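Local coordinates for HydG protein (Carboxydothermus hydrogenoformans, PDB 4RTB) that acts as a radical SAM enzyme with a [4Fe-4S] cluster and S-adenosylmethionine, making CO and cyanide as a maturase of [FeFe]-hydrogenase, at residues L102-I107 and I149-G154; I181-A186 and G202-F207; L332-V337 and E380-K385. All blocks are in the same frame, centred on the assembly; numbering follows the deposited sequence.

Interaction 1: residues L102-I107 and I149-G154; sequences LYLSNI and ILLVMG. With SAM (S-adenosylmethionine), chain B.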
loop_
_atom_site.group_PDB
_atom_site.type_symbol
_atom_site.label_atom_id
_atom_site.label_comp_id
_atom_site.label_asym_id
_atom_site.label_seq_id
_atom_site.Cartn_x
_atom_site.Cartn_y
_atom_site.Cartn_z
ATOM N N LEU A 102 -11.238 6.311 1.245
ATOM C CA LEU A 102 -12.421 7.120 0.999
ATOM C C LEU A 102 -12.386 7.666 -0.422
ATOM O O LEU A 102 -11.565 8.524 -0.758
ATOM C CB LEU A 102 -12.532 8.259 2.014
ATOM C CG LEU A 102 -13.710 9.221 1.838
ATOM C CD1 LEU A 102 -15.003 8.466 1.561
ATOM C CD2 LEU A 102 -13.858 10.102 3.069
ATOM N N TYR A 103 -13.270 7.140 -1.259
ATOM C CA TYR A 103 -13.403 7.614 -2.625
ATOM C C TYR A 103 -14.210 8.903 -2.638
ATOM O O TYR A 103 -15.383 8.909 -2.267
ATOM C CB TYR A 103 -14.062 6.548 -3.502
ATOM C CG TYR A 103 -13.126 5.426 -3.885
ATOM C CD1 TYR A 103 -12.722 4.478 -2.954
ATOM C CD2 TYR A 103 -12.646 5.312 -5.182
ATOM C CE1 TYR A 103 -11.857 3.457 -3.301
ATOM C CE2 TYR A 103 -11.789 4.291 -5.540
ATOM C CZ TYR A 103 -11.399 3.366 -4.597
ATOM O OH TYR A 103 -10.544 2.348 -4.951
ATOM N N LEU A 104 -13.579 9.998 -3.049
ATOM C CA LEU A 104 -14.261 11.287 -3.060
ATOM C C LEU A 104 -14.958 11.545 -4.389
ATOM O O LEU A 104 -15.957 12.261 -4.443
ATOM C CB LEU A 104 -13.280 12.421 -2.757
ATOM C CG LEU A 104 -12.806 12.542 -1.308
ATOM C CD1 LEU A 104 -11.905 13.757 -1.133
ATOM C CD2 LEU A 104 -13.997 12.613 -0.368
ATOM N N SER A 105 -14.434 10.956 -5.459
ATOM C CA SER A 105 -14.993 11.170 -6.786
ATOM C C SER A 105 -14.566 10.084 -7.765
ATOM O O SER A 105 -13.424 9.627 -7.739
ATOM C CB SER A 105 -14.580 12.544 -7.315
ATOM O OG SER A 105 -15.256 12.848 -8.520
ATOM N N ASN A 106 -15.486 9.681 -8.636
ATOM C CA ASN A 106 -15.210 8.628 -9.607
ATOM C C ASN A 106 -15.230 9.137 -11.045
ATOM O O ASN A 106 -15.292 8.351 -11.990
ATOM C CB ASN A 106 -16.211 7.483 -9.444
ATOM C CG ASN A 106 -17.644 7.932 -9.636
ATOM O OD1 ASN A 106 -17.952 9.121 -9.562
ATOM N ND2 ASN A 106 -18.533 6.977 -9.879
ATOM N N ILE A 107 -15.186 10.456 -11.206
ATOM C CA ILE A 107 -15.074 11.057 -12.529
ATOM C C ILE A 107 -13.599 11.307 -12.841
ATOM O O ILE A 107 -12.821 11.642 -11.943
ATOM C CB ILE A 107 -15.881 12.379 -12.631
ATOM C CG1 ILE A 107 -15.762 12.987 -14.029
ATOM C CG2 ILE A 107 -15.432 13.375 -11.581
ATOM C CD1 ILE A 107 -16.344 14.380 -14.144
ATOM N N ILE A 149 -7.304 7.172 6.911
ATOM C CA ILE A 149 -8.110 7.240 5.698
ATOM C C ILE A 149 -7.223 7.456 4.470
ATOM O O ILE A 149 -6.214 8.155 4.543
ATOM C CB ILE A 149 -9.168 8.369 5.801
ATOM C CG1 ILE A 149 -10.086 8.130 7.003
ATOM C CG2 ILE A 149 -9.991 8.475 4.527
ATOM C CD1 ILE A 149 -11.271 9.073 7.071
ATOM N N LEU A 150 -7.590 6.832 3.351
ATOM C CA LEU A 150 -6.883 7.039 2.088
ATOM C C LEU A 150 -7.807 7.688 1.058
ATOM O O LEU A 150 -8.561 6.997 0.372
ATOM C CB LEU A 150 -6.336 5.709 1.551
ATOM C CG LEU A 150 -5.266 5.696 0.447
ATOM C CD1 LEU A 150 -5.843 5.303 -0.909
ATOM C CD2 LEU A 150 -4.528 7.026 0.355
ATOM N N LEU A 151 -7.752 9.015 0.959
ATOM C CA LEU A 151 -8.557 9.741 -0.021
ATOM C C LEU A 151 -8.137 9.398 -1.442
ATOM O O LEU A 151 -6.969 9.538 -1.809
ATOM C CB LEU A 151 -8.449 11.251 0.189
ATOM C CG LEU A 151 -9.006 11.835 1.485
ATOM C CD1 LEU A 151 -8.815 13.338 1.487
ATOM C CD2 LEU A 151 -10.473 11.478 1.656
ATOM N N VAL A 152 -9.100 8.960 -2.243
ATOM C CA VAL A 152 -8.822 8.558 -3.614
ATOM C C VAL A 152 -9.828 9.203 -4.573
ATOM O O VAL A 152 -11.030 9.256 -4.291
ATOM C CB VAL A 152 -8.839 7.015 -3.742
ATOM C CG1 VAL A 152 -9.925 6.427 -2.862
ATOM C CG2 VAL A 152 -8.998 6.576 -5.187
ATOM N N MET A 153 -9.319 9.715 -5.692
ATOM C CA MET A 153 -10.142 10.399 -6.686
ATOM C C MET A 153 -9.734 10.084 -8.117
ATOM O O MET A 153 -8.598 9.692 -8.382
ATOM C CB MET A 153 -10.065 11.912 -6.501
ATOM C CG MET A 153 -10.925 12.480 -5.403
ATOM S SD MET A 153 -10.292 14.101 -4.945
ATOM C CE MET A 153 -9.975 14.795 -6.568
ATOM N N GLY A 154 -10.667 10.283 -9.041
ATOM C CA GLY A 154 -10.334 10.309 -10.451
ATOM C C GLY A 154 -9.647 11.628 -10.751
ATOM O O GLY A 154 -9.767 12.582 -9.980
HETATM N N SAM B . -6.647 8.574 -10.294
HETATM C CA SAM B . -5.347 8.509 -9.626
HETATM C C SAM B . -4.301 7.720 -10.405
HETATM O O SAM B . -4.568 7.137 -11.450
HETATM O OXT SAM B . -3.145 7.652 -9.992
HETATM C CB SAM B . -5.468 7.906 -8.227
HETATM C CG SAM B . -6.690 7.032 -7.948
HETATM S SD SAM B . -6.831 5.456 -8.826
HETATM C CE SAM B . -8.581 5.180 -8.540
HETATM C "C5'" SAM B . -6.297 4.283 -7.561
HETATM C "C4'" SAM B . -5.516 3.078 -8.080
HETATM O "O4'" SAM B . -6.337 1.962 -8.383
HETATM C "C3'" SAM B . -4.768 3.387 -9.366
HETATM O "O3'" SAM B . -3.499 3.924 -9.082
HETATM C "C2'" SAM B . -4.665 2.038 -10.045
HETATM O "O2'" SAM B . -3.359 1.530 -9.930
HETATM C "C1'" SAM B . -5.606 1.134 -9.269
HETATM N N9 SAM B . -6.477 0.436 -10.225
HETATM C C8 SAM B . -7.203 1.013 -11.231
HETATM N N7 SAM B . -7.865 0.043 -11.896
HETATM C C5 SAM B . -7.560 -1.148 -11.336
HETATM C C6 SAM B . -7.956 -2.445 -11.626
HETATM N N6 SAM B . -8.794 -2.678 -12.632
HETATM N N1 SAM B . -7.473 -3.490 -10.867
HETATM C C2 SAM B . -6.603 -3.241 -9.825
HETATM N N3 SAM B . -6.214 -1.949 -9.541
HETATM C C4 SAM B . -6.686 -0.918 -10.284
#
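The carbonyl oxygen of Leu102 is gripped twice by the neighbouring strand: Val152 N donates to Leu102 O over 2.9 Å, and Leu151 CA brings a CA-H...O contact to the same oxygen. Val152 O repays this in kind, taking the N-H of Leu104 and a CA-H contact from Tyr103. With Leu102 N bonded to Leu150 O, the alternation identifies a parallel pair in which Leu102 stands beside Leu151 and Tyr103 beside Val152. The strand directions differ by 29°, and beyond Leu104 the bonding resumes as Gly154 N to Ser105 O at 3.1 Å.

One face of this pair looks toward the cofactor. Val152 CG1 lies over the Tyr103 ring, 3.4 Å from the ring centroid and 11° off its normal, a CH-pi contact. Val152 places CG1 between its backbone N and carbonyl carbon (chi1 37°), which turns this methyl to the ring while CG2 packs on SAM CG at 3.6 Å. Replacing Tyr103 by an alanine would probably leave Val152 CG1 without its aromatic cover and Gln366 OE1 without the phenol hydroxyl it pairs with. Met153 O receives the amino group of SAM, its N 3.0 Å away, and Gly154 touches the iron-sulfur cluster, so the C-terminal end of segment 149-154 helps form the radical SAM site.

The other face is mostly apolar. Leu102 and Leu151 run side by side, Leu102 CB lying 3.8 Å from Leu151 CD2 and also touching Ile149 CG2, while Leu104 CB meets Met153 CG at 3.5 Å. Helix 131-144 packs on Leu102 and Leu104, helix 158-175 receives Leu104, Leu151 and Met153, and strand 180-184 bonds to the far edge of 149-154.

Interaction 2: residues I181-A186 and G202-F207; sequences INVNIA and GTYQLF. With SAM (S-adenosylmethionine), chain B.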
loop_
_atom_site.group_PDB
_atom_site.type_symbol
_atom_site.label_atom_id
_atom_site.label_comp_id
_atom_site.label_asym_id
_atom_site.label_seq_id
_atom_site.Cartn_x
_atom_site.Cartn_y
_atom_site.Cartn_z
ATOM N N ILE A 181 -4.690 11.570 7.238
ATOM C CA ILE A 181 -5.245 11.524 5.893
ATOM C C ILE A 181 -4.127 11.323 4.878
ATOM O O ILE A 181 -3.261 12.183 4.707
ATOM C CB ILE A 181 -6.034 12.797 5.534
ATOM C CG1 ILE A 181 -7.411 12.790 6.198
ATOM C CG2 ILE A 181 -6.234 12.889 4.032
ATOM C CD1 ILE A 181 -7.448 13.437 7.555
ATOM N N ASN A 182 -4.139 10.165 4.228
ATOM C CA ASN A 182 -3.237 9.904 3.117
ATOM C C ASN A 182 -3.936 10.214 1.807
ATOM O O ASN A 182 -5.166 10.236 1.739
ATOM C CB ASN A 182 -2.750 8.456 3.129
ATOM C CG ASN A 182 -1.795 8.173 4.267
ATOM O OD1 ASN A 182 -1.179 9.085 4.817
ATOM N ND2 ASN A 182 -1.662 6.903 4.624
ATOM N N VAL A 183 -3.152 10.449 0.762
ATOM C CA VAL A 183 -3.709 10.960 -0.479
ATOM C C VAL A 183 -3.220 10.205 -1.709
ATOM O O VAL A 183 -2.017 10.066 -1.938
ATOM C CB VAL A 183 -3.386 12.461 -0.633
ATOM C CG1 VAL A 183 -3.423 12.880 -2.085
ATOM C CG2 VAL A 183 -4.353 13.291 0.197
ATOM N N ASN A 184 -4.171 9.712 -2.495
ATOM C CA ASN A 184 -3.862 9.089 -3.773
ATOM C C ASN A 184 -4.401 9.927 -4.928
ATOM O O ASN A 184 -5.402 9.578 -5.549
ATOM C CB ASN A 184 -4.430 7.673 -3.832
ATOM C CG ASN A 184 -3.920 6.898 -5.027
ATOM O OD1 ASN A 184 -4.568 5.967 -5.504
ATOM N ND2 ASN A 184 -2.752 7.285 -5.525
ATOM N N ILE A 185 -3.727 11.039 -5.203
ATOM C CA ILE A 185 -4.160 11.981 -6.230
ATOM C C ILE A 185 -3.196 11.985 -7.415
ATOM O O ILE A 185 -1.984 11.884 -7.235
ATOM C CB ILE A 185 -4.290 13.411 -5.644
ATOM C CG1 ILE A 185 -5.547 13.513 -4.779
ATOM C CG2 ILE A 185 -4.333 14.467 -6.735
ATOM C CD1 ILE A 185 -6.806 13.072 -5.484
ATOM N N ALA A 186 -3.752 12.078 -8.623
ATOM C CA ALA A 186 -2.980 12.191 -9.861
ATOM C C ALA A 186 -1.880 13.260 -9.771
ATOM O O ALA A 186 -2.013 14.219 -9.010
ATOM C CB ALA A 186 -3.920 12.493 -11.017
ATOM N N GLY A 202 -0.807 13.245 5.458
ATOM C CA GLY A 202 0.222 12.336 5.919
ATOM C C GLY A 202 1.129 11.898 4.788
ATOM O O GLY A 202 2.250 12.389 4.647
ATOM N N THR A 203 0.632 10.975 3.973
ATOM C CA THR A 203 1.418 10.402 2.890
ATOM C C THR A 203 0.748 10.626 1.543
ATOM O O THR A 203 -0.464 10.466 1.404
ATOM C CB THR A 203 1.643 8.889 3.099
ATOM O OG1 THR A 203 2.273 8.667 4.367
ATOM C CG2 THR A 203 2.519 8.314 1.993
ATOM N N TYR A 204 1.548 11.006 0.556
ATOM C CA TYR A 204 1.062 11.176 -0.803
ATOM C C TYR A 204 1.419 9.960 -1.649
ATOM O O TYR A 204 2.592 9.713 -1.931
ATOM C CB TYR A 204 1.642 12.449 -1.418
ATOM C CG TYR A 204 1.459 12.541 -2.912
ATOM C CD1 TYR A 204 2.541 12.410 -3.771
ATOM C CD2 TYR A 204 0.202 12.746 -3.463
ATOM C CE1 TYR A 204 2.378 12.489 -5.138
ATOM C CE2 TYR A 204 0.029 12.826 -4.828
ATOM C CZ TYR A 204 1.120 12.697 -5.661
ATOM O OH TYR A 204 0.950 12.776 -7.024
ATOM N N GLN A 205 0.406 9.196 -2.046
ATOM C CA GLN A 205 0.634 7.972 -2.807
ATOM C C GLN A 205 0.371 8.149 -4.297
ATOM O O GLN A 205 -0.723 8.540 -4.705
ATOM C CB GLN A 205 -0.232 6.839 -2.259
ATOM C CG GLN A 205 0.409 6.101 -1.098
ATOM C CD GLN A 205 -0.598 5.351 -0.253
ATOM O OE1 GLN A 205 -1.662 4.957 -0.733
ATOM N NE2 GLN A 205 -0.271 5.161 1.021
ATOM N N LEU A 206 1.385 7.855 -5.103
ATOM C CA LEU A 206 1.253 7.898 -6.553
ATOM C C LEU A 206 1.858 6.638 -7.158
ATOM O O LEU A 206 3.065 6.409 -7.060
ATOM C CB LEU A 206 1.925 9.151 -7.121
ATOM C CG LEU A 206 1.414 9.683 -8.464
ATOM C CD1 LEU A 206 1.993 8.915 -9.645
ATOM C CD2 LEU A 206 -0.106 9.670 -8.498
ATOM N N PHE A 207 1.017 5.820 -7.781
ATOM C CA PHE A 207 1.480 4.565 -8.358
ATOM C C PHE A 207 1.929 4.787 -9.799
ATOM O O PHE A 207 1.224 5.414 -10.585
ATOM C CB PHE A 207 0.385 3.489 -8.307
ATOM C CG PHE A 207 -0.273 3.337 -6.959
ATOM C CD1 PHE A 207 0.395 3.674 -5.792
ATOM C CD2 PHE A 207 -1.566 2.847 -6.865
ATOM C CE1 PHE A 207 -0.218 3.536 -4.561
ATOM C CE2 PHE A 207 -2.183 2.704 -5.637
ATOM C CZ PHE A 207 -1.508 3.047 -4.485
HETATM N N SAM B . -6.647 8.574 -10.294
HETATM C CA SAM B . -5.347 8.509 -9.626
HETATM C C SAM B . -4.301 7.720 -10.405
HETATM O O SAM B . -4.568 7.137 -11.450
HETATM O OXT SAM B . -3.145 7.652 -9.992
HETATM C CB SAM B . -5.468 7.906 -8.227
HETATM C CG SAM B . -6.690 7.032 -7.948
HETATM S SD SAM B . -6.831 5.456 -8.826
HETATM C CE SAM B . -8.581 5.180 -8.540
HETATM C "C5'" SAM B . -6.297 4.283 -7.561
HETATM C "C4'" SAM B . -5.516 3.078 -8.080
HETATM O "O4'" SAM B . -6.337 1.962 -8.383
HETATM C "C3'" SAM B . -4.768 3.387 -9.366
HETATM O "O3'" SAM B . -3.499 3.924 -9.082
HETATM C "C2'" SAM B . -4.665 2.038 -10.045
HETATM O "O2'" SAM B . -3.359 1.530 -9.930
HETATM C "C1'" SAM B . -5.606 1.134 -9.269
HETATM N N9 SAM B . -6.477 0.436 -10.225
HETATM C C8 SAM B . -7.203 1.013 -11.231
HETATM N N7 SAM B . -7.865 0.043 -11.896
HETATM C C5 SAM B . -7.560 -1.148 -11.336
HETATM C C6 SAM B . -7.956 -2.445 -11.626
HETATM N N6 SAM B . -8.794 -2.678 -12.632
HETATM N N1 SAM B . -7.473 -3.490 -10.867
HETATM C C2 SAM B . -6.603 -3.241 -9.825
HETATM N N3 SAM B . -6.214 -1.949 -9.541
HETATM C C4 SAM B . -6.686 -0.918 -10.284
#
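Val183 is bonded on both its N and its O where segments 181-186 and 202-207 meet: its N donates to Thr203 O at 2.8 Å, and its O accepts from Gln205 N. Val183 thus bridges Tyr204, with Val183 CG1 in the plane of the Tyr204 ring, at its edge. Asn182 extends the grip through its side chain, OD1 taking Thr203 N at 2.8 Å with the donor above the amide plane. With CG anti to the carbonyl carbon (chi1 -70°), the Asn182 amide lies alongside Thr203.

Gly202 marks the solvent side of this otherwise tight contact, alone among the twelve residues in being partly exposed, yet a straight bond from its N to Ile181 O still holds it. At the SAM end backbone pairing gives way to side chains: Asn184 ND2 donates to Gln205 O from 48° above the carbonyl plane, which turns Asn184 OD1 toward SAM.

Here the chemistry changes as well. Phe207 sets its ring edge, in plane, toward SAM O2', while O3' lies nearer, oblique to the ring. Asn184 OD1 is 4.1 Å from SAM SD, where its partly negative oxygen would probably be electrostatically favourable beside the sulfonium.

Interaction 3: residues L332-V337 and E380-K385; sequences LRDELV and EVLIDK
The guanidinium of Arg333 and the carboxylate of Asp334 are the flat groups here, and Leu382 CD2 reaches both. It meets the guanidinium obliquely, 4.0 Å from Arg333 NH1, and Val381 CG1 stands beside the same group, also at an oblique angle. The guanidinium edge is taken by Asp334 OD2, which lies only 13° out of its plane and 2.9 Å from Arg333 NH1. This is a salt bridge between sequence neighbours, and it uses the syn side of OD2.

The second carboxylate oxygen works across the contact. Asp334 OD1 forms a salt bridge with Lys385 NZ at 3.3 Å, the two side chains crossing at about a right angle. Lys385 brings its aliphatic chain along too: turned about its CB-CG bond (chi2 -139°), it passes CD near Asp334 CB, 3.6 Å apart. Asp334 therefore shares one oxygen with each cation. Arg333 NH1 and Lys385 NZ remain 5.9 Å apart with the carboxylate between their bonds, which would probably offset their like charges.

Apolar groups line the rest. Val381 CG1 comes within 3.8 Å of Asp334 OD1, and Phe387 touches Asp334, Val337 and Leu382. Side chains, not backbones, make the contact: the helix axes stay 11.4 Å apart, cross at -50°, and bury 207 Å² between the segments. Lys385 is exposed, whereas Arg333 and Asp334 are buried, so the network runs from interior to surface just where helix 375-384 ends.

Val337 and Leu382 both pack on strand 95-105. Two helices laid against parallel strands and joined laterally by a salt-bridge network fit the outer helical layer of the beta-alpha barrel, here within the biotin and thiamin synthesis associated region.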
loop_
_atom_site.group_PDB
_atom_site.type_symbol
_atom_site.label_atom_id
_atom_site.label_comp_id
_atom_site.label_asym_id
_atom_site.label_seq_id
_atom_site.Cartn_x
_atom_site.Cartn_y
_atom_site.Cartn_z
ATOM N N LEU A 332 -5.007 -16.094 2.064
ATOM C CA LEU A 332 -3.859 -15.561 1.348
ATOM C C LEU A 332 -3.443 -14.221 1.927
ATOM O O LEU A 332 -2.256 -13.940 2.067
ATOM C CB LEU A 332 -4.166 -15.408 -0.136
ATOM C CG LEU A 332 -3.006 -14.771 -0.897
ATOM C CD1 LEU A 332 -1.905 -15.790 -1.135
ATOM C CD2 LEU A 332 -3.482 -14.174 -2.199
ATOM N N ARG A 333 -4.438 -13.402 2.252
ATOM C CA ARG A 333 -4.230 -12.091 2.856
ATOM C C ARG A 333 -3.270 -12.157 4.043
ATOM O O ARG A 333 -2.256 -11.446 4.080
ATOM C CB ARG A 333 -5.582 -11.503 3.284
ATOM C CG ARG A 333 -5.541 -10.092 3.833
ATOM C CD ARG A 333 -6.121 -10.039 5.237
ATOM N NE ARG A 333 -7.573 -10.188 5.280
ATOM C CZ ARG A 333 -8.235 -10.703 6.312
ATOM N NH1 ARG A 333 -7.573 -11.130 7.380
ATOM N NH2 ARG A 333 -9.557 -10.802 6.277
ATOM N N ASP A 334 -3.566 -13.034 4.997
ATOM C CA ASP A 334 -2.749 -13.109 6.202
ATOM C C ASP A 334 -1.427 -13.850 5.973
ATOM O O ASP A 334 -0.477 -13.680 6.740
ATOM C CB ASP A 334 -3.553 -13.750 7.332
ATOM C CG ASP A 334 -4.766 -12.918 7.715
ATOM O OD1 ASP A 334 -5.782 -13.492 8.155
ATOM O OD2 ASP A 334 -4.703 -11.682 7.563
ATOM N N GLU A 335 -1.359 -14.656 4.915
ATOM C CA GLU A 335 -0.078 -15.215 4.485
ATOM C C GLU A 335 0.823 -14.081 3.998
ATOM O O GLU A 335 2.013 -14.033 4.318
ATOM C CB GLU A 335 -0.261 -16.263 3.380
ATOM C CG GLU A 335 0.118 -17.686 3.795
ATOM C CD GLU A 335 0.618 -18.536 2.636
ATOM O OE1 GLU A 335 -0.167 -18.808 1.702
ATOM O OE2 GLU A 335 1.804 -18.934 2.662
ATOM N N LEU A 336 0.242 -13.164 3.230
ATOM C CA LEU A 336 0.966 -12.003 2.732
ATOM C C LEU A 336 1.382 -11.109 3.893
ATOM O O LEU A 336 2.467 -10.524 3.873
ATOM C CB LEU A 336 0.114 -11.223 1.728
ATOM C CG LEU A 336 -0.290 -12.001 0.473
ATOM C CD1 LEU A 336 -1.303 -11.221 -0.351
ATOM C CD2 LEU A 336 0.931 -12.356 -0.363
ATOM N N VAL A 337 0.527 -11.007 4.907
ATOM C CA VAL A 337 0.902 -10.274 6.112
ATOM C C VAL A 337 2.101 -10.961 6.778
ATOM O O VAL A 337 3.027 -10.289 7.236
ATOM C CB VAL A 337 -0.274 -10.154 7.110
ATOM C CG1 VAL A 337 0.179 -9.469 8.388
ATOM C CG2 VAL A 337 -1.430 -9.387 6.478
ATOM N N GLU A 380 -11.065 -9.775 14.409
ATOM C CA GLU A 380 -11.174 -11.071 15.067
ATOM C C GLU A 380 -10.221 -12.075 14.419
ATOM O O GLU A 380 -9.378 -12.685 15.090
ATOM C CB GLU A 380 -12.616 -11.571 14.987
ATOM C CG GLU A 380 -13.125 -12.317 16.203
ATOM C CD GLU A 380 -14.633 -12.503 16.159
ATOM O OE1 GLU A 380 -15.266 -12.005 15.202
ATOM O OE2 GLU A 380 -15.184 -13.142 17.079
ATOM N N VAL A 381 -10.352 -12.228 13.103
ATOM C CA VAL A 381 -9.506 -13.147 12.353
ATOM C C VAL A 381 -8.023 -12.828 12.536
ATOM O O VAL A 381 -7.221 -13.725 12.786
ATOM C CB VAL A 381 -9.844 -13.129 10.850
ATOM C CG1 VAL A 381 -8.961 -14.109 10.093
ATOM C CG2 VAL A 381 -11.313 -13.457 10.634
ATOM N N LEU A 382 -7.666 -11.552 12.421
ATOM C CA LEU A 382 -6.280 -11.131 12.604
ATOM C C LEU A 382 -5.766 -11.503 13.985
ATOM O O LEU A 382 -4.646 -11.996 14.132
ATOM C CB LEU A 382 -6.136 -9.621 12.394
ATOM C CG LEU A 382 -6.135 -9.113 10.953
ATOM C CD1 LEU A 382 -5.929 -7.607 10.919
ATOM C CD2 LEU A 382 -5.066 -9.821 10.145
ATOM N N ILE A 383 -6.594 -11.271 14.996
ATOM C CA ILE A 383 -6.190 -11.506 16.369
ATOM C C ILE A 383 -6.038 -13.004 16.624
ATOM O O ILE A 383 -5.272 -13.414 17.498
ATOM C CB ILE A 383 -7.195 -10.878 17.366
ATOM C CG1 ILE A 383 -6.457 -10.217 18.528
ATOM C CG2 ILE A 383 -8.201 -11.902 17.880
ATOM C CD1 ILE A 383 -7.381 -9.629 19.559
ATOM N N ASP A 384 -6.746 -13.820 15.847
ATOM C CA ASP A 384 -6.621 -15.267 15.992
ATOM C C ASP A 384 -5.397 -15.817 15.259
ATOM O O ASP A 384 -4.843 -16.843 15.655
ATOM C CB ASP A 384 -7.889 -15.969 15.505
ATOM C CG ASP A 384 -8.750 -16.471 16.650
ATOM O OD1 ASP A 384 -8.664 -17.674 16.981
ATOM O OD2 ASP A 384 -9.509 -15.661 17.222
ATOM N N LYS A 385 -4.971 -15.133 14.201
ATOM C CA LYS A 385 -3.768 -15.535 13.472
ATOM C C LYS A 385 -2.515 -14.964 14.140
ATOM O O LYS A 385 -1.411 -15.054 13.597
ATOM C CB LYS A 385 -3.843 -15.094 12.005
ATOM C CG LYS A 385 -5.119 -15.527 11.295
ATOM C CD LYS A 385 -4.864 -16.009 9.872
ATOM C CE LYS A 385 -6.162 -16.436 9.195
ATOM N NZ LYS A 385 -5.971 -16.755 7.750
#

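Overall arrangement
From the N terminus the contacts follow one another in series, none enclosing or crossing another. Interaction 1 closes a loop of 41 residues carrying helix 131-144; interaction 2 then closes a shorter one of 15 residues carrying helix 190-197. Their centres are 10 Å apart, and they share the parallel sheet: Leu151 O probably accepts from Asn184 N, while Met153 CB packs on Ile185 CD1. Both touch the same SAM. Interaction 3 closes 42 residues much later, its centre 27 Å from interaction 1 and 26 Å from interaction 2. It joins helices in the biotin and thiamin synthesis associated region, linked to interaction 1 through strand 95-105.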